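Local coordinates for nuclear movement protein (PDB 2O30) that is of largely unknown function but has a CS domain like those of p23 and NudC relatives and may bind unfolded proteins, at residues A[18-23]-A[70-75]; A[28-33]-A[42-47]; A[37-42]-A[51-56]. The protein carries 1 engineered substitution. All coordinates share one frame; numbering follows the deposited sequence.

The three contacts lie within the two facing sheets of a CS-domain beta-sandwich, interaction 1 in one and interactions 2 and 3 in the other. Interaction 1 pairs two strands of the larger sheet, interaction 2 pairs the open end of the hairpin of strands 31-36 and 39-44, and interaction 3 continues that sheet to the segment 51-56; interactions 2 and 3 share Val42. The centres of interactions 1 and 2 lie about 11 Å apart, and the sheets meet where Phe20 CE1 packs 3.5 Å from Val42 CG1. Interactions 1 and 3, with centres about 17 Å apart, meet at Ile18 CD1 and Ile40 CD1, 3.8 Å apart. A bound dithiothreitol, probably from the crystallisation liquor, lies near Lys43 and Asp51, linked covalently to Cys41.

Interaction 1: residues A[18-23]-A[70-75]; sequences IQFPVT and DVVDVN
Phe20 carries its ring between its own backbone N and carbonyl carbon (chi1 61°), a rotamer that lays the ring alongside Val72, whose CG1 stands anti to its N. Val72 CB then sits over one face, 3.8 Å from the centroid of the Phe20 ring, in a CH-pi contact. The two valine methyls reach different parts of the ring: CG1 of Val72 lies 3.6 Å from Phe20 CZ, while its CG2 sits by CE2. That same CG2 also meets Val22 CG2 at 3.6 Å, the two valines crossing at about a right angle. The strands are antiparallel neighbours in the larger sheet of the beta-sandwich, with backbone bonds in the pairs Ile18-Val74 and Phe20-Val72. Ile18, Phe20, Val72 and Val74 share the buried face, where apolar side chains suit the packing against Ile31, Ile33, Ile40 and Val42 of the second sheet. Pro21 falls in a non-hydrogen-bonded pair with Val71, so its missing N-H costs no bond between these strands. Beyond it, Val22 N donates to Asp70 O at 2.8 Å, approaching from above the carbonyl plane. The other face, which also carries Pro21 and Val71, holds a polar pair: Gln19 CG lies 3.2 Å from Asp73 OD1, amide and carboxylate turned 49° apart, and a water accepts from Gln19 NE2 at 3.0 Å and lies 2.8 Å from Asp73 OD1. Gln19 OE1 is hydrogen-bonded to Thr8 OG1.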
loop_
_atom_site.group_PDB
_atom_site.type_symbol
_atom_site.label_atom_id
_atom_site.label_comp_id
_atom_site.label_asym_id
_atom_site.label_seq_id
_atom_site.Cartn_x
_atom_site.Cartn_y
_atom_site.Cartn_z
ATOM N N ILE A 18 -4.246 10.089 13.005
ATOM C CA ILE A 18 -4.318 8.704 13.487
ATOM C C ILE A 18 -2.990 8.414 14.190
ATOM O O ILE A 18 -1.944 8.842 13.713
ATOM C CB ILE A 18 -4.531 7.717 12.348
ATOM C CG1 ILE A 18 -5.879 7.973 11.640
ATOM C CG2 ILE A 18 -4.461 6.239 12.849
ATOM C CD1 ILE A 18 -5.955 7.385 10.211
ATOM N N GLN A 19 -3.075 7.739 15.325
ATOM C CA GLN A 19 -1.871 7.376 16.103
ATOM C C GLN A 19 -1.858 5.884 16.382
ATOM O O GLN A 19 -2.902 5.258 16.613
ATOM C CB GLN A 19 -1.846 8.142 17.437
ATOM C CG GLN A 19 -2.051 9.648 17.325
ATOM C CD GLN A 19 -3.541 10.061 17.322
ATOM O OE1 GLN A 19 -4.377 9.501 18.064
ATOM N NE2 GLN A 19 -3.870 11.062 16.501
ATOM N N PHE A 20 -0.665 5.289 16.362
ATOM C CA PHE A 20 -0.542 3.887 16.762
ATOM C C PHE A 20 0.890 3.645 17.217
ATOM O O PHE A 20 1.785 4.394 16.842
ATOM C CB PHE A 20 -0.960 2.925 15.641
ATOM C CG PHE A 20 -0.132 3.025 14.389
ATOM C CD1 PHE A 20 -0.493 3.904 13.367
ATOM C CD2 PHE A 20 1.014 2.245 14.223
ATOM C CE1 PHE A 20 0.246 3.987 12.196
ATOM C CE2 PHE A 20 1.766 2.331 13.068
ATOM C CZ PHE A 20 1.376 3.218 12.035
ATOM N N PRO A 21 1.096 2.618 18.068
ATOM C CA PRO A 21 2.432 2.391 18.628
ATOM C C PRO A 21 3.372 1.641 17.685
ATOM O O PRO A 21 2.914 0.790 16.916
ATOM C CB PRO A 21 2.130 1.560 19.880
ATOM C CG PRO A 21 0.960 0.738 19.487
ATOM C CD PRO A 21 0.101 1.672 18.609
ATOM N N VAL A 22 4.666 1.978 17.737
ATOM C CA VAL A 22 5.669 1.363 16.849
ATOM C C VAL A 22 6.038 0.016 17.430
ATOM O O VAL A 22 6.316 -0.056 18.628
ATOM C CB VAL A 22 6.971 2.185 16.794
ATOM C CG1 VAL A 22 7.990 1.517 15.881
ATOM C CG2 VAL A 22 6.718 3.596 16.350
ATOM N N THR A 23 6.072 -1.011 16.573
ATOM C CA THR A 23 6.415 -2.413 16.918
ATOM C C THR A 23 5.774 -2.893 18.220
ATOM O O THR A 23 5.911 -2.251 19.273
ATOM C CB THR A 23 7.968 -2.675 16.952
ATOM O OG1 THR A 23 8.530 -2.272 18.215
ATOM C CG2 THR A 23 8.672 -1.948 15.810
ATOM N N ASP A 70 7.748 6.324 20.599
ATOM C CA ASP A 70 7.167 5.011 20.326
ATOM C C ASP A 70 5.838 5.118 19.568
ATOM O O ASP A 70 5.129 4.131 19.441
ATOM C CB ASP A 70 6.940 4.205 21.637
ATOM C CG ASP A 70 6.472 2.767 21.366
ATOM O OD1 ASP A 70 7.176 2.074 20.596
ATOM O OD2 ASP A 70 5.411 2.307 21.886
ATOM N N VAL A 71 5.501 6.305 19.076
ATOM C CA VAL A 71 4.169 6.494 18.466
ATOM C C VAL A 71 4.264 7.064 17.056
ATOM O O VAL A 71 5.000 8.030 16.812
ATOM C CB VAL A 71 3.283 7.392 19.351
ATOM C CG1 VAL A 71 1.941 7.694 18.656
ATOM C CG2 VAL A 71 3.052 6.732 20.715
ATOM N N VAL A 72 3.536 6.449 16.134
ATOM C CA VAL A 72 3.448 6.939 14.762
ATOM C C VAL A 72 2.279 7.908 14.711
ATOM O O VAL A 72 1.187 7.582 15.183
ATOM C CB VAL A 72 3.218 5.795 13.760
ATOM C CG1 VAL A 72 3.150 6.351 12.330
ATOM C CG2 VAL A 72 4.371 4.761 13.830
ATOM N N ASP A 73 2.518 9.089 14.149
ATOM C CA ASP A 73 1.442 10.073 13.965
ATOM C C ASP A 73 1.183 10.240 12.463
ATOM O O ASP A 73 2.095 10.545 11.709
ATOM C CB ASP A 73 1.836 11.385 14.628
ATOM C CG ASP A 73 1.780 11.313 16.145
ATOM O OD1 ASP A 73 0.675 11.137 16.688
ATOM O OD2 ASP A 73 2.828 11.460 16.805
ATOM N N VAL A 74 -0.056 9.998 12.040
ATOM C CA VAL A 74 -0.454 10.095 10.625
ATOM C C VAL A 74 -1.443 11.259 10.528
ATOM O O VAL A 74 -2.289 11.433 11.412
ATOM C CB VAL A 74 -1.126 8.790 10.183
ATOM C CG1 VAL A 74 -1.472 8.815 8.712
ATOM C CG2 VAL A 74 -0.216 7.563 10.499
ATOM N N ASN A 75 -1.303 12.077 9.486
ATOM C CA ASN A 75 -2.177 13.242 9.302
ATOM C C ASN A 75 -2.607 13.261 7.832
ATOM O O ASN A 75 -1.811 12.955 6.947
ATOM C CB ASN A 75 -1.369 14.491 9.653
ATOM C CG ASN A 75 -2.079 15.767 9.321
ATOM O OD1 ASN A 75 -1.865 16.345 8.243
ATOM N ND2 ASN A 75 -2.930 16.233 10.240
HETATM O O HOH W 1 -1.469 11.977 15.027
#

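Interaction 2: residues A[28-33]-A[42-47]; sequences SSAIKI and VKNQGE
Lys32 and Lys43 form the hydrogen-bonded pair of an antiparallel beta hairpin, strands 31-36 and 39-44. Their backbones exchange two bonds: Lys32 N to Lys43 O at 3.0 Å, almost perfectly straight at 179°, and Lys43 N to Lys32 O at 2.8 Å. A third bond, Gln45 N to Ala30 O, carries the pairing past the strand ends. Ala30 O takes a second donor, a water 2.8 Å away that also accepts from Gly46 N. Gln45 and Gly46 are the central residues of a type I' turn from Asn44 to Glu47; both have positive phi, a conformation glycine adopts readily.

On the face turned toward the other sheet, Ile33 and Val42 stand side by side, CG1 to CG1 at 4.1 Å. Asn44 points to that face too, and its buried OD1 has no hydrogen-bond partner. Beyond the strand ends, Ala30 CB touches Gln45 CG at 3.8 Å.

The charged chains emerge from the opposite face. Lys43 packs on Trp64 of the second subunit, and Lys32 makes a cation-pi contact with that same tryptophan. The Lys32 chain runs extended until chi4 (-10°) folds it, bringing NZ 3.0 Å from Ser29 O, in the carbonyl plane and on a lone pair.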
loop_
_atom_site.group_PDB
_atom_site.type_symbol
_atom_site.label_atom_id
_atom_site.label_comp_id
_atom_site.label_asym_id
_atom_site.label_seq_id
_atom_site.Cartn_x
_atom_site.Cartn_y
_atom_site.Cartn_z
ATOM N N SER A 28 13.020 -0.871 8.662
ATOM C CA SER A 28 12.760 0.534 8.330
ATOM C C SER A 28 11.713 0.534 7.212
ATOM O O SER A 28 11.408 1.568 6.607
ATOM C CB SER A 28 14.045 1.245 7.889
ATOM O OG SER A 28 14.377 0.956 6.543
ATOM N N SER A 29 11.195 -0.665 6.946
ATOM C CA SER A 29 10.087 -0.899 6.031
ATOM C C SER A 29 8.932 -1.504 6.833
ATOM O O SER A 29 7.986 -2.079 6.272
ATOM C CB SER A 29 10.531 -1.856 4.927
ATOM O OG SER A 29 11.264 -2.935 5.484
ATOM N N ALA A 30 9.020 -1.355 8.154
ATOM C CA ALA A 30 8.026 -1.878 9.072
ATOM C C ALA A 30 6.676 -1.182 8.896
ATOM O O ALA A 30 5.645 -1.831 9.005
ATOM C CB ALA A 30 8.500 -1.734 10.515
ATOM N N ILE A 31 6.697 0.120 8.628
ATOM C CA ILE A 31 5.467 0.916 8.574
ATOM C C ILE A 31 5.022 1.075 7.130
ATOM O O ILE A 31 5.717 1.685 6.319
ATOM C CB ILE A 31 5.627 2.290 9.263
ATOM C CG1 ILE A 31 5.859 2.070 10.758
ATOM C CG2 ILE A 31 4.383 3.169 9.020
ATOM C CD1 ILE A 31 6.672 3.133 11.418
ATOM N N LYS A 32 3.864 0.507 6.816
ATOM C CA LYS A 32 3.339 0.567 5.463
ATOM C C LYS A 32 1.984 1.259 5.491
ATOM O O LYS A 32 1.080 0.793 6.156
ATOM C CB LYS A 32 3.216 -0.843 4.893
ATOM C CG LYS A 32 4.581 -1.510 4.627
ATOM C CD LYS A 32 4.384 -2.909 4.011
ATOM C CE LYS A 32 5.712 -3.536 3.538
ATOM N NZ LYS A 32 6.857 -2.573 3.551
ATOM N N ILE A 33 1.862 2.370 4.769
ATOM C CA ILE A 33 0.616 3.162 4.753
ATOM C C ILE A 33 0.243 3.456 3.297
ATOM O O ILE A 33 1.072 3.948 2.523
ATOM C CB ILE A 33 0.773 4.482 5.549
ATOM C CG1 ILE A 33 1.149 4.168 6.998
ATOM C CG2 ILE A 33 -0.526 5.307 5.498
ATOM C CD1 ILE A 33 1.602 5.372 7.843
ATOM N N VAL A 42 -3.111 0.422 6.732
ATOM C CA VAL A 42 -1.941 0.728 7.551
ATOM C C VAL A 42 -1.463 -0.589 8.150
ATOM O O VAL A 42 -2.225 -1.292 8.794
ATOM C CB VAL A 42 -2.277 1.732 8.691
ATOM C CG1 VAL A 42 -1.059 1.942 9.611
ATOM C CG2 VAL A 42 -2.759 3.069 8.103
ATOM N N LYS A 43 -0.204 -0.917 7.920
ATOM C CA LYS A 43 0.359 -2.133 8.498
ATOM C C LYS A 43 1.617 -1.811 9.275
ATOM O O LYS A 43 2.326 -0.875 8.951
ATOM C CB LYS A 43 0.642 -3.163 7.409
ATOM C CG LYS A 43 -0.589 -3.528 6.602
ATOM C CD LYS A 43 -0.504 -4.941 6.057
ATOM C CE LYS A 43 0.485 -5.054 4.933
ATOM N NZ LYS A 43 0.232 -6.319 4.168
ATOM N N ASN A 44 1.875 -2.587 10.318
ATOM C CA ASN A 44 3.053 -2.379 11.129
ATOM C C ASN A 44 3.710 -3.737 11.316
ATOM O O ASN A 44 3.131 -4.623 11.948
ATOM C CB ASN A 44 2.685 -1.737 12.471
ATOM C CG ASN A 44 3.901 -1.485 13.348
ATOM O OD1 ASN A 44 5.043 -1.586 12.890
ATOM N ND2 ASN A 44 3.664 -1.178 14.605
ATOM N N GLN A 45 4.888 -3.901 10.714
ATOM C CA GLN A 45 5.598 -5.179 10.705
ATOM C C GLN A 45 4.691 -6.299 10.212
ATOM O O GLN A 45 4.652 -7.375 10.811
ATOM C CB GLN A 45 6.121 -5.530 12.100
ATOM C CG GLN A 45 7.262 -4.675 12.599
ATOM C CD GLN A 45 8.206 -5.470 13.488
ATOM O OE1 GLN A 45 8.870 -6.407 13.030
ATOM N NE2 GLN A 45 8.271 -5.103 14.763
ATOM N N GLY A 46 3.943 -6.035 9.145
ATOM C CA GLY A 46 3.031 -7.027 8.583
ATOM C C GLY A 46 1.678 -7.168 9.270
ATOM O O GLY A 46 0.751 -7.718 8.676
ATOM N N GLU A 47 1.558 -6.684 10.509
ATOM C CA GLU A 47 0.291 -6.712 11.254
ATOM C C GLU A 47 -0.610 -5.552 10.814
ATOM O O GLU A 47 -0.159 -4.411 10.735
ATOM C CB GLU A 47 0.554 -6.638 12.762
ATOM C CG GLU A 47 -0.696 -6.606 13.654
ATOM C CD GLU A 47 -0.371 -6.248 15.107
ATOM O OE1 GLU A 47 0.699 -6.669 15.614
ATOM O OE2 GLU A 47 -1.186 -5.548 15.751
HETATM O O HOH W 2 4.161 -3.858 7.685
#

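Interaction 3: residues A[37-42]-A[51-56]; sequences GKKICV and DGELLH
Asp51 stands opposite Cys41 in a non-hydrogen-bonded pair of the antiparallel hairpin formed by strands 39-44 and 47-51. The side chain of Asp51 is about 3 Å, nearest atoms, from a bound DTT, the dithiothreitol linked covalently to Cys41 SG. At Gly52 the chain turns a corner, yet the pairing with strand 39-44 holds: Gly52 N gives to Ile40 O, and Gly52 O receives Ile40 N at 2.9 Å. Glycine suits the corner, where its backbone is almost fully extended (phi -167°, psi -156°), and Ile40 CG2 packs 3.4 Å from Gly52 O. Glu53 extends its CG anti to the backbone N (chi1 -178°) and crosses Lys39, where OE2 forms a salt bridge with Lys39 NZ at 3.2 Å; the hydrogen bond within it is weak. The aliphatic part of Glu53 rests against Lys38, CG to CB 3.7 Å. Leu54 N donates to Lys38 O at 2.8 Å, and its CD2 meets Ile40 CG2 on the buried side, where Met35 also packs on both residues. Lys38, whose long chain runs on along the segment, grips two successive carbonyls with its ammonium: NZ approaches Leu54 O in the carbonyl plane at 3.1 Å, but Leu55 O from well above its plane. At His56 the lysine's methylenes press on the backbone, Lys38 CD lying 3.4 Å from His56 C.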
loop_
_atom_site.group_PDB
_atom_site.type_symbol
_atom_site.label_atom_id
_atom_site.label_comp_id
_atom_site.label_asym_id
_atom_site.label_seq_id
_atom_site.Cartn_x
_atom_site.Cartn_y
_atom_site.Cartn_z
ATOM N N GLY A 37 -8.315 6.702 -2.863
ATOM C CA GLY A 37 -9.672 7.202 -2.649
ATOM C C GLY A 37 -9.900 7.308 -1.148
ATOM O O GLY A 37 -9.144 7.996 -0.447
ATOM N N LYS A 38 -10.920 6.606 -0.654
ATOM C CA LYS A 38 -11.223 6.590 0.783
ATOM C C LYS A 38 -10.669 5.357 1.475
ATOM O O LYS A 38 -10.730 5.262 2.697
ATOM C CB LYS A 38 -12.736 6.691 1.047
ATOM C CG LYS A 38 -13.339 8.011 0.620
ATOM C CD LYS A 38 -14.625 8.296 1.394
ATOM C CE LYS A 38 -15.682 7.233 1.183
ATOM N NZ LYS A 38 -16.715 7.257 2.269
ATOM N N LYS A 39 -10.143 4.417 0.685
ATOM C CA LYS A 39 -9.605 3.152 1.187
ATOM C C LYS A 39 -8.283 3.413 1.886
ATOM O O LYS A 39 -7.412 4.094 1.358
ATOM C CB LYS A 39 -9.400 2.151 0.039
ATOM C CG LYS A 39 -10.667 1.798 -0.754
ATOM C CD LYS A 39 -11.607 0.890 0.038
ATOM C CE LYS A 39 -12.917 0.624 -0.725
ATOM N NZ LYS A 39 -14.006 0.188 0.213
ATOM N N ILE A 40 -8.143 2.877 3.087
ATOM C CA ILE A 40 -6.939 3.087 3.867
ATOM C C ILE A 40 -6.419 1.735 4.374
ATOM O O ILE A 40 -7.172 0.898 4.849
ATOM C CB ILE A 40 -7.211 4.061 5.037
ATOM C CG1 ILE A 40 -5.962 4.210 5.928
ATOM C CG2 ILE A 40 -8.456 3.616 5.812
ATOM C CD1 ILE A 40 -6.153 5.196 7.095
ATOM N N CYS A 41 -5.119 1.531 4.205
ATOM C CA CYS A 41 -4.429 0.345 4.692
ATOM C C CYS A 41 -3.199 0.806 5.461
ATOM O O CYS A 41 -2.353 1.520 4.915
ATOM C CB CYS A 41 -3.980 -0.517 3.515
ATOM S SG CYS A 41 -3.033 -1.958 4.073
ATOM N N VAL A 42 -3.111 0.422 6.732
ATOM C CA VAL A 42 -1.941 0.728 7.551
ATOM C C VAL A 42 -1.463 -0.589 8.150
ATOM O O VAL A 42 -2.225 -1.292 8.794
ATOM C CB VAL A 42 -2.277 1.732 8.691
ATOM C CG1 VAL A 42 -1.059 1.942 9.611
ATOM C CG2 VAL A 42 -2.759 3.069 8.103
ATOM N N ASP A 51 -7.568 -1.396 8.143
ATOM C CA ASP A 51 -7.906 -1.856 6.810
ATOM C C ASP A 51 -9.379 -1.529 6.620
ATOM O O ASP A 51 -10.244 -2.303 7.031
ATOM C CB ASP A 51 -7.681 -3.362 6.705
ATOM C CG ASP A 51 -7.990 -3.918 5.324
ATOM O OD1 ASP A 51 -8.334 -3.152 4.396
ATOM O OD2 ASP A 51 -7.865 -5.145 5.164
ATOM N N GLY A 52 -9.662 -0.382 6.031
ATOM C CA GLY A 52 -11.055 0.021 5.878
ATOM C C GLY A 52 -11.246 1.173 4.936
ATOM O O GLY A 52 -10.422 1.422 4.053
ATOM N N GLU A 53 -12.355 1.881 5.124
ATOM C CA GLU A 53 -12.695 2.994 4.276
ATOM C C GLU A 53 -13.007 4.164 5.183
ATOM O O GLU A 53 -13.787 4.022 6.123
ATOM C CB GLU A 53 -13.918 2.645 3.423
ATOM C CG GLU A 53 -14.334 3.724 2.461
ATOM C CD GLU A 53 -15.242 3.184 1.369
ATOM O OE1 GLU A 53 -16.321 2.643 1.703
ATOM O OE2 GLU A 53 -14.862 3.296 0.178
ATOM N N LEU A 54 -12.380 5.304 4.909
ATOM C CA LEU A 54 -12.574 6.497 5.716
ATOM C C LEU A 54 -14.014 6.964 5.536
ATOM O O LEU A 54 -14.602 6.739 4.483
ATOM C CB LEU A 54 -11.616 7.600 5.288
ATOM C CG LEU A 54 -10.141 7.398 5.673
ATOM C CD1 LEU A 54 -9.357 8.656 5.322
ATOM C CD2 LEU A 54 -10.002 7.123 7.144
ATOM N N LEU A 55 -14.564 7.608 6.558
ATOM C CA LEU A 55 -15.964 8.042 6.518
ATOM C C LEU A 55 -16.257 9.021 5.374
ATOM O O LEU A 55 -17.323 8.941 4.724
ATOM C CB LEU A 55 -16.363 8.658 7.866
ATOM C CG LEU A 55 -17.858 9.022 7.970
ATOM C CD1 LEU A 55 -18.728 7.808 7.749
ATOM C CD2 LEU A 55 -18.132 9.641 9.311
ATOM N N HIS A 56 -15.339 9.956 5.137
ATOM C CA HIS A 56 -15.477 10.940 4.061
ATOM C C HIS A 56 -14.171 11.089 3.290
ATOM O O HIS A 56 -13.124 10.561 3.697
ATOM C CB HIS A 56 -15.889 12.312 4.603
ATOM C CG HIS A 56 -17.164 12.293 5.388
ATOM N ND1 HIS A 56 -18.393 12.072 4.803
ATOM C CD2 HIS A 56 -17.398 12.448 6.712
ATOM C CE1 HIS A 56 -19.331 12.100 5.734
ATOM N NE2 HIS A 56 -18.755 12.324 6.901
HETATM O O HOH W 3 -13.042 5.151 -2.163
#